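Side-chain contacts in periplasmic binding protein (Mycobacterium smegmatis, PDB 4MDY), which probably binds an iron-carrying solute outside the cell membrane and hands it to an ABC transporter: residues A[156-161]-A[277-282]; A[190-193]-A[197-200]; A[207-212]-A[225-230]. All blocks are in the same frame, centred on the assembly; numbering follows the deposited sequence.

Interaction 1. Residues A[156-161]-A[277-282]; sequences KSVDDR and LSYPVV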
loop_
_atom_site.group_PDB
_atom_site.type_symbol
_atom_site.label_atom_id
_atom_site.label_comp_id
_atom_site.label_asym_id
_atom_site.label_seq_id
_atom_site.Cartn_x
_atom_site.Cartn_y
_atom_site.Cartn_z
ATOM N N LYS A 156 -12.880 0.819 9.311
ATOM C CA LYS A 156 -13.110 1.471 10.610
ATOM C C LYS A 156 -12.006 1.156 11.611
ATOM O O LYS A 156 -11.532 2.039 12.325
ATOM C CB LYS A 156 -14.429 1.006 11.231
ATOM C CG LYS A 156 -15.671 1.705 10.719
ATOM C CD LYS A 156 -16.929 1.073 11.305
ATOM C CE LYS A 156 -18.186 1.611 10.633
ATOM N NZ LYS A 156 -19.432 1.038 11.207
ATOM N N SER A 157 -11.633 -0.118 11.672
ATOM C CA SER A 157 -10.620 -0.606 12.611
ATOM C C SER A 157 -9.261 0.071 12.397
ATOM O O SER A 157 -8.594 0.448 13.357
ATOM C CB SER A 157 -10.477 -2.123 12.476
ATOM O OG SER A 157 -9.585 -2.630 13.442
ATOM N N VAL A 158 -8.861 0.215 11.136
ATOM C CA VAL A 158 -7.618 0.903 10.783
ATOM C C VAL A 158 -7.657 2.370 11.194
ATOM O O VAL A 158 -6.724 2.856 11.826
ATOM C CB VAL A 158 -7.321 0.790 9.273
ATOM C CG1 VAL A 158 -6.216 1.756 8.850
ATOM C CG2 VAL A 158 -6.951 -0.643 8.919
ATOM N N ASP A 159 -8.737 3.066 10.837
ATOM C CA ASP A 159 -8.906 4.469 11.224
ATOM C C ASP A 159 -8.791 4.626 12.741
ATOM O O ASP A 159 -8.088 5.520 13.233
ATOM C CB ASP A 159 -10.262 5.009 10.745
ATOM C CG ASP A 159 -10.308 5.254 9.241
ATOM O OD1 ASP A 159 -9.235 5.322 8.599
ATOM O OD2 ASP A 159 -11.427 5.386 8.693
ATOM N N ASP A 160 -9.469 3.743 13.470
ATOM C CA ASP A 160 -9.446 3.757 14.935
ATOM C C ASP A 160 -8.054 3.510 15.514
ATOM O O ASP A 160 -7.688 4.130 16.507
ATOM C CB ASP A 160 -10.426 2.724 15.507
ATOM C CG ASP A 160 -11.886 3.104 15.283
ATOM O OD1 ASP A 160 -12.177 4.264 14.910
ATOM O OD2 ASP A 160 -12.752 2.229 15.482
ATOM N N ARG A 161 -7.288 2.605 14.914
ATOM C CA ARG A 161 -5.893 2.396 15.338
ATOM C C ARG A 161 -5.079 3.689 15.279
ATOM O O ARG A 161 -4.386 4.027 16.236
ATOM C CB ARG A 161 -5.199 1.321 14.493
ATOM C CG ARG A 161 -5.661 -0.110 14.746
ATOM C CD ARG A 161 -5.428 -0.584 16.176
ATOM N NE ARG A 161 -4.025 -0.486 16.598
ATOM C CZ ARG A 161 -3.065 -1.357 16.283
ATOM N NH1 ARG A 161 -3.317 -2.426 15.526
ATOM N NH2 ARG A 161 -1.831 -1.155 16.731
ATOM N N LEU A 277 -4.679 -5.175 6.234
ATOM C CA LEU A 277 -3.814 -6.004 7.060
ATOM C C LEU A 277 -2.466 -5.356 7.349
ATOM O O LEU A 277 -1.870 -5.639 8.388
ATOM C CB LEU A 277 -3.601 -7.378 6.415
ATOM C CG LEU A 277 -4.837 -8.267 6.289
ATOM C CD1 LEU A 277 -4.467 -9.589 5.625
ATOM C CD2 LEU A 277 -5.477 -8.517 7.644
ATOM N N SER A 278 -1.980 -4.497 6.454
ATOM C CA SER A 278 -0.645 -3.926 6.629
ATOM C C SER A 278 -0.650 -2.685 7.526
ATOM O O SER A 278 0.294 -2.460 8.293
ATOM C CB SER A 278 0.022 -3.645 5.280
ATOM O OG SER A 278 -0.260 -2.356 4.775
ATOM N N TYR A 279 -1.707 -1.888 7.447
ATOM C CA TYR A 279 -1.761 -0.666 8.250
ATOM C C TYR A 279 -1.714 -0.885 9.774
ATOM O O TYR A 279 -1.113 -0.071 10.476
ATOM C CB TYR A 279 -2.965 0.211 7.871
ATOM C CG TYR A 279 -2.685 1.272 6.820
ATOM C CD1 TYR A 279 -1.487 1.999 6.807
ATOM C CD2 TYR A 279 -3.640 1.578 5.856
ATOM C CE1 TYR A 279 -1.244 2.968 5.844
ATOM C CE2 TYR A 279 -3.412 2.551 4.901
ATOM C CZ TYR A 279 -2.219 3.246 4.897
ATOM O OH TYR A 279 -2.009 4.210 3.944
ATOM N N PRO A 280 -2.345 -1.962 10.293
ATOM C CA PRO A 280 -2.134 -2.326 11.702
ATOM C C PRO A 280 -0.662 -2.515 12.076
ATOM O O PRO A 280 -0.265 -2.151 13.184
ATOM C CB PRO A 280 -2.926 -3.631 11.849
ATOM C CG PRO A 280 -4.060 -3.453 10.890
ATOM C CD PRO A 280 -3.449 -2.745 9.703
ATOM N N VAL A 281 0.142 -3.053 11.162
ATOM C CA VAL A 281 1.592 -3.180 11.397
ATOM C C VAL A 281 2.254 -1.799 11.512
ATOM O O VAL A 281 3.140 -1.593 12.348
ATOM C CB VAL A 281 2.278 -4.004 10.286
ATOM C CG1 VAL A 281 3.797 -3.977 10.436
ATOM C CG2 VAL A 281 1.762 -5.433 10.292
ATOM N N VAL A 282 1.810 -0.855 10.682
ATOM C CA VAL A 282 2.300 0.522 10.739
ATOM C C VAL A 282 1.911 1.155 12.076
ATOM O O VAL A 282 2.740 1.804 12.717
ATOM C CB VAL A 282 1.772 1.371 9.557
ATOM C CG1 VAL A 282 2.246 2.816 9.658
ATOM C CG2 VAL A 282 2.183 0.759 8.217
#
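Val158 faces Tyr279 and Pro280 across the gap between helix 148-168 and the N-terminal part of helix 279-294, and its two methyl groups divide the work. Val158 CG1 lies anti to the backbone N (chi1 167°) and meets the root of the tyrosine, 3.7 Å from Tyr279 CB and 4.0 Å from Tyr279 CD2. It comes to the ring obliquely. CG2 lies beside the backbone N and turns to the proline, where Val158 CG2 and Pro280 CD are 4.2 Å apart, the valine running at about a right angle to the proline side chain. This apolar part, with Val158 and Tyr279 buried, is the closely packed one. The Tyr279 ring leads on away from Val158 into an aromatic cluster, edge-to-face with both Trp134 and Phe162. The long helix 148-168 is the backbone helix that joins the two lobes in the cobalamin- and siderophore-binding class of periplasmic proteins, and here the start of the C-terminal helix packs on its middle. One turn after Val158 the contact loosens. Arg161, partly exposed, reaches over with a chain bent at chi2 and chi3 (-61° and -57°), which folds the guanidinium back beside Pro280. There Arg161 NH1 stands 3.9 Å from both Pro280 CB and Pro280 O, too far to count as a hydrogen bond, and the carbonyl oxygen lies oblique to the guanidinium. The charge is met one turn further along helix 279-294, where Arg161 NH2 forms a salt bridge with Asp284.

Interaction 2. Residues A[190-193]-A[197-200]; sequences QATP and RTDF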
loop_
_atom_site.group_PDB
_atom_site.type_symbol
_atom_site.label_atom_id
_atom_site.label_comp_id
_atom_site.label_asym_id
_atom_site.label_seq_id
_atom_site.Cartn_x
_atom_site.Cartn_y
_atom_site.Cartn_z
ATOM N N GLN A 190 13.527 10.982 -3.009
ATOM C CA GLN A 190 12.163 10.643 -3.390
ATOM C C GLN A 190 11.236 10.858 -2.201
ATOM O O GLN A 190 11.572 10.508 -1.074
ATOM C CB GLN A 190 12.114 9.205 -3.873
ATOM C CG GLN A 190 13.092 8.973 -5.012
ATOM C CD GLN A 190 12.982 7.596 -5.614
ATOM O OE1 GLN A 190 13.577 6.640 -5.112
ATOM N NE2 GLN A 190 12.242 7.487 -6.708
ATOM N N ALA A 191 10.071 11.443 -2.453
ATOM C CA ALA A 191 9.112 11.731 -1.384
ATOM C C ALA A 191 7.684 11.387 -1.792
ATOM O O ALA A 191 7.359 11.306 -2.975
ATOM C CB ALA A 191 9.199 13.188 -0.972
ATOM N N THR A 192 6.844 11.176 -0.791
ATOM C CA THR A 192 5.429 10.964 -1.004
ATOM C C THR A 192 4.702 12.292 -0.754
ATOM O O THR A 192 4.626 12.760 0.385
ATOM C CB THR A 192 4.891 9.856 -0.084
ATOM O OG1 THR A 192 5.546 8.616 -0.395
ATOM C CG2 THR A 192 3.391 9.688 -0.271
ATOM N N PRO A 193 4.187 12.920 -1.825
ATOM C CA PRO A 193 3.494 14.184 -1.615
ATOM C C PRO A 193 2.208 13.976 -0.814
ATOM O O PRO A 193 1.643 12.880 -0.833
ATOM C CB PRO A 193 3.168 14.656 -3.037
ATOM C CG PRO A 193 4.139 13.945 -3.912
ATOM C CD PRO A 193 4.332 12.608 -3.256
ATOM N N ARG A 197 -2.055 8.677 0.622
ATOM C CA ARG A 197 -0.943 7.911 1.192
ATOM C C ARG A 197 -0.357 8.495 2.473
ATOM O O ARG A 197 0.252 7.766 3.250
ATOM C CB ARG A 197 0.178 7.754 0.180
ATOM C CG ARG A 197 -0.124 6.751 -0.915
ATOM C CD ARG A 197 1.166 6.279 -1.566
ATOM N NE ARG A 197 0.965 5.023 -2.270
ATOM C CZ ARG A 197 1.100 3.799 -1.748
ATOM N NH1 ARG A 197 0.879 2.751 -2.519
ATOM N NH2 ARG A 197 1.459 3.601 -0.484
ATOM N N THR A 198 -0.521 9.796 2.691
ATOM C CA THR A 198 -0.034 10.415 3.932
ATOM C C THR A 198 -1.134 10.579 4.987
ATOM O O THR A 198 -0.860 11.049 6.088
ATOM C CB THR A 198 0.630 11.782 3.665
ATOM O OG1 THR A 198 -0.303 12.676 3.043
ATOM C CG2 THR A 198 1.848 11.619 2.758
ATOM N N ASP A 199 -2.369 10.190 4.667
ATOM C CA ASP A 199 -3.483 10.357 5.612
ATOM C C ASP A 199 -3.193 9.715 6.963
ATOM O O ASP A 199 -3.520 10.285 8.007
ATOM C CB ASP A 199 -4.796 9.786 5.058
ATOM C CG ASP A 199 -5.461 10.702 4.042
ATOM O OD1 ASP A 199 -5.112 11.902 3.971
ATOM O OD2 ASP A 199 -6.351 10.213 3.312
ATOM N N PHE A 200 -2.578 8.538 6.953
ATOM C CA PHE A 200 -2.285 7.848 8.200
ATOM C C PHE A 200 -1.402 8.685 9.126
ATOM O O PHE A 200 -1.568 8.623 10.331
ATOM C CB PHE A 200 -1.685 6.456 7.959
ATOM C CG PHE A 200 -0.236 6.456 7.577
ATOM C CD1 PHE A 200 0.157 6.642 6.254
ATOM C CD2 PHE A 200 0.742 6.225 8.532
ATOM C CE1 PHE A 200 1.498 6.619 5.906
ATOM C CE2 PHE A 200 2.083 6.189 8.185
ATOM C CZ PHE A 200 2.463 6.386 6.873
#
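A chi1 of -62° puts Thr192 OG1 beside the backbone N and CG2 anti to it, so that the methyl is carried forward between two residues of 197-200. Thr198 is rotated the other way: its chi1 of 59° sets OG1 between the backbone N and the carbonyl carbon and leaves CG2 as the group that meets 190-193. The two threonine side chains run antiparallel alongside one another, Thr192 CG2 to Thr198 CG2 3.9 Å. The same Thr192 methyl also rests on the base of the arginine, Thr192 CG2 lying 3.8 Å from Arg197 CB, the two side chains crossing at about a right angle. Thr198 CG2 in turn sits 3.8 Å from Thr192 O and equally far from Pro193 O, a methyl against two successive carbonyls. Beyond CB the arginine leads away, extended from CG to NE, and a bound di(hydroxyethyl)ether, probably from the crystallisation liquor, lies close to the side chain. The contact closes a short loop between strand 189-190 and helix 199-203. Thr192 is also backbone hydrogen-bonded to Leu179 of strand 176-181, so this loop leads from beside the parallel sheet to the helix. Thr198 OG1 is bonded to Gly195 O within the loop, a bond that fixes the rotation of the side chain and hence the direction of its methyl. Arg197 NH2 likewise bonds outside the two segments, to Ala272 O. Across the segments themselves the contact is van der Waals packing, while the hydrogen bonds of the loop lie outside it.

Interaction 3. Residues A[207-212]-A[225-230]; sequences TVLQVP and DGADVL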
loop_
_atom_site.group_PDB
_atom_site.type_symbol
_atom_site.label_atom_id
_atom_site.label_comp_id
_atom_site.label_asym_id
_atom_site.label_seq_id
_atom_site.Cartn_x
_atom_site.Cartn_y
_atom_site.Cartn_z
ATOM N N THR A 207 1.940 16.760 11.184
ATOM C CA THR A 207 1.785 17.677 10.073
ATOM C C THR A 207 2.589 17.132 8.898
ATOM O O THR A 207 3.786 16.844 9.011
ATOM C CB THR A 207 2.236 19.105 10.447
ATOM O OG1 THR A 207 1.309 19.665 11.391
ATOM C CG2 THR A 207 2.299 19.998 9.224
ATOM N N VAL A 208 1.906 16.969 7.776
ATOM C CA VAL A 208 2.501 16.440 6.564
ATOM C C VAL A 208 2.847 17.623 5.666
ATOM O O VAL A 208 1.962 18.271 5.105
ATOM C CB VAL A 208 1.528 15.474 5.859
ATOM C CG1 VAL A 208 2.088 14.995 4.532
ATOM C CG2 VAL A 208 1.234 14.275 6.754
ATOM N N LEU A 209 4.141 17.898 5.544
ATOM C CA LEU A 209 4.646 19.000 4.728
ATOM C C LEU A 209 4.381 18.804 3.239
ATOM O O LEU A 209 4.531 17.705 2.720
ATOM C CB LEU A 209 6.163 19.128 4.905
ATOM C CG LEU A 209 6.693 19.667 6.223
ATOM C CD1 LEU A 209 8.217 19.645 6.186
ATOM C CD2 LEU A 209 6.159 21.073 6.477
ATOM N N GLN A 210 4.000 19.882 2.560
ATOM C CA GLN A 210 3.995 19.904 1.100
ATOM C C GLN A 210 5.405 19.625 0.588
ATOM O O GLN A 210 6.372 20.221 1.053
ATOM C CB GLN A 210 3.499 21.258 0.559
ATOM C CG GLN A 210 2.056 21.241 0.082
ATOM C CD GLN A 210 1.845 20.307 -1.102
ATOM O OE1 GLN A 210 2.737 20.128 -1.938
ATOM N NE2 GLN A 210 0.664 19.702 -1.176
ATOM N N VAL A 211 5.511 18.706 -0.361
ATOM C CA VAL A 211 6.802 18.294 -0.884
ATOM C C VAL A 211 6.593 17.730 -2.299
ATOM O O VAL A 211 5.564 17.108 -2.568
ATOM C CB VAL A 211 7.460 17.249 0.064
ATOM C CG1 VAL A 211 6.706 15.924 0.051
ATOM C CG2 VAL A 211 8.916 17.014 -0.284
ATOM N N PRO A 212 7.551 17.964 -3.211
ATOM C CA PRO A 212 7.451 17.339 -4.533
ATOM C C PRO A 212 7.836 15.865 -4.480
ATOM O O PRO A 212 8.518 15.448 -3.554
ATOM C CB PRO A 212 8.433 18.142 -5.396
ATOM C CG PRO A 212 9.168 19.063 -4.485
ATOM C CD PRO A 212 8.758 18.800 -3.074
ATOM N N ASP A 225 15.324 20.167 5.843
ATOM C CA ASP A 225 15.571 20.831 7.126
ATOM C C ASP A 225 14.319 21.541 7.646
ATOM O O ASP A 225 14.322 22.048 8.761
ATOM C CB ASP A 225 16.768 21.787 7.048
ATOM C CG ASP A 225 18.110 21.052 6.981
ATOM O OD1 ASP A 225 18.200 19.891 7.444
ATOM O OD2 ASP A 225 19.084 21.649 6.473
ATOM N N GLY A 226 13.253 21.563 6.846
ATOM C CA GLY A 226 11.954 22.073 7.299
ATOM C C GLY A 226 11.136 21.104 8.147
ATOM O O GLY A 226 10.098 21.489 8.691
ATOM N N ALA A 227 11.594 19.854 8.264
ATOM C CA ALA A 227 10.845 18.805 8.965
ATOM C C ALA A 227 11.426 18.500 10.342
ATOM O O ALA A 227 12.631 18.660 10.575
ATOM C CB ALA A 227 10.802 17.535 8.126
ATOM N N ASP A 228 10.548 18.070 11.246
ATOM C CA ASP A 228 10.928 17.626 12.585
ATOM C C ASP A 228 11.338 16.147 12.617
ATOM O O ASP A 228 12.099 15.729 13.486
ATOM C CB ASP A 228 9.769 17.856 13.551
ATOM C CG ASP A 228 9.434 19.325 13.705
ATOM O OD1 ASP A 228 10.370 20.118 13.963
ATOM O OD2 ASP A 228 8.248 19.694 13.552
ATOM N N VAL A 229 10.814 15.362 11.679
ATOM C CA VAL A 229 11.141 13.949 11.566
ATOM C C VAL A 229 11.101 13.537 10.094
ATOM O O VAL A 229 10.205 13.946 9.354
ATOM C CB VAL A 229 10.181 13.069 12.417
ATOM C CG1 VAL A 229 8.724 13.271 12.016
ATOM C CG2 VAL A 229 10.548 11.593 12.323
ATOM N N LEU A 230 12.098 12.759 9.675
ATOM C CA LEU A 230 12.133 12.181 8.333
ATOM C C LEU A 230 11.980 10.679 8.462
ATOM O O LEU A 230 12.701 10.036 9.224
ATOM C CB LEU A 230 13.455 12.487 7.620
ATOM C CG LEU A 230 13.891 13.945 7.547
ATOM C CD1 LEU A 230 15.213 14.033 6.802
ATOM C CD2 LEU A 230 12.838 14.811 6.876
#
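Leu209 is directed toward loop 225-227 and touches it through one branch, CD1. With CG anti to the carbonyl carbon and beside the backbone N (chi1 -72°), the leucine reaches across a gap in which the nearest CA atoms, Leu209 CA and Ala227 CA, are 7.5 Å apart. CD1 settles against the peptide that links Gly226 to Ala227: Leu209 CD1 is 3.6 Å from Gly226 O and 3.8 Å from Gly226 C. The CB of Ala227 flanks the same methyl, with Leu209 CD1 to Ala227 CB 3.9 Å, though the CB bond of the alanine runs across the contact and not into it. Gly226 contributes backbone only. Strands 207-208 and 229-233 flank 176-181 in a four-stranded parallel sheet, and the contact joins the chain leaving the first to the loop entering the second. Strand 176-181, which lies between the two strands, receives a leucine from each segment, Leu209 and Leu230 both packing on Leu178. Asp228 ties its loop to the same strand through OD2 to Lys176 N. Chemically, the meeting is a single methyl laid on a peptide and an alanine at the surface, weak and non-directional. The directional bonds run instead from each segment to the strand between them and the residue before it: Thr207 with Lys175 and Ala177, Val229 with Lys176 and Leu178.

Interactions 1 and 2 are partly buried; interaction 1 has two buried residues, Val158 and Tyr279, with Arg161 at its more exposed side, and interaction 2 has one, Thr198. Interaction 3 is a small surface contact between loops at the ends of sheet strands. Interaction 1 joins two helices, whereas interactions 2 and 3 both lean on strand 176-181. Interactions 1 and 2 touch where Phe200 packs on Val282 and Tyr279, so helix 199-203 lies against the C-terminal helix. Interaction 2 meets interaction 3 through Thr198 on Val208 and Pro193 on Val211. Interactions 1 and 3 do not touch, their centres about 23 Å apart. None has a hydrogen bond between its segments.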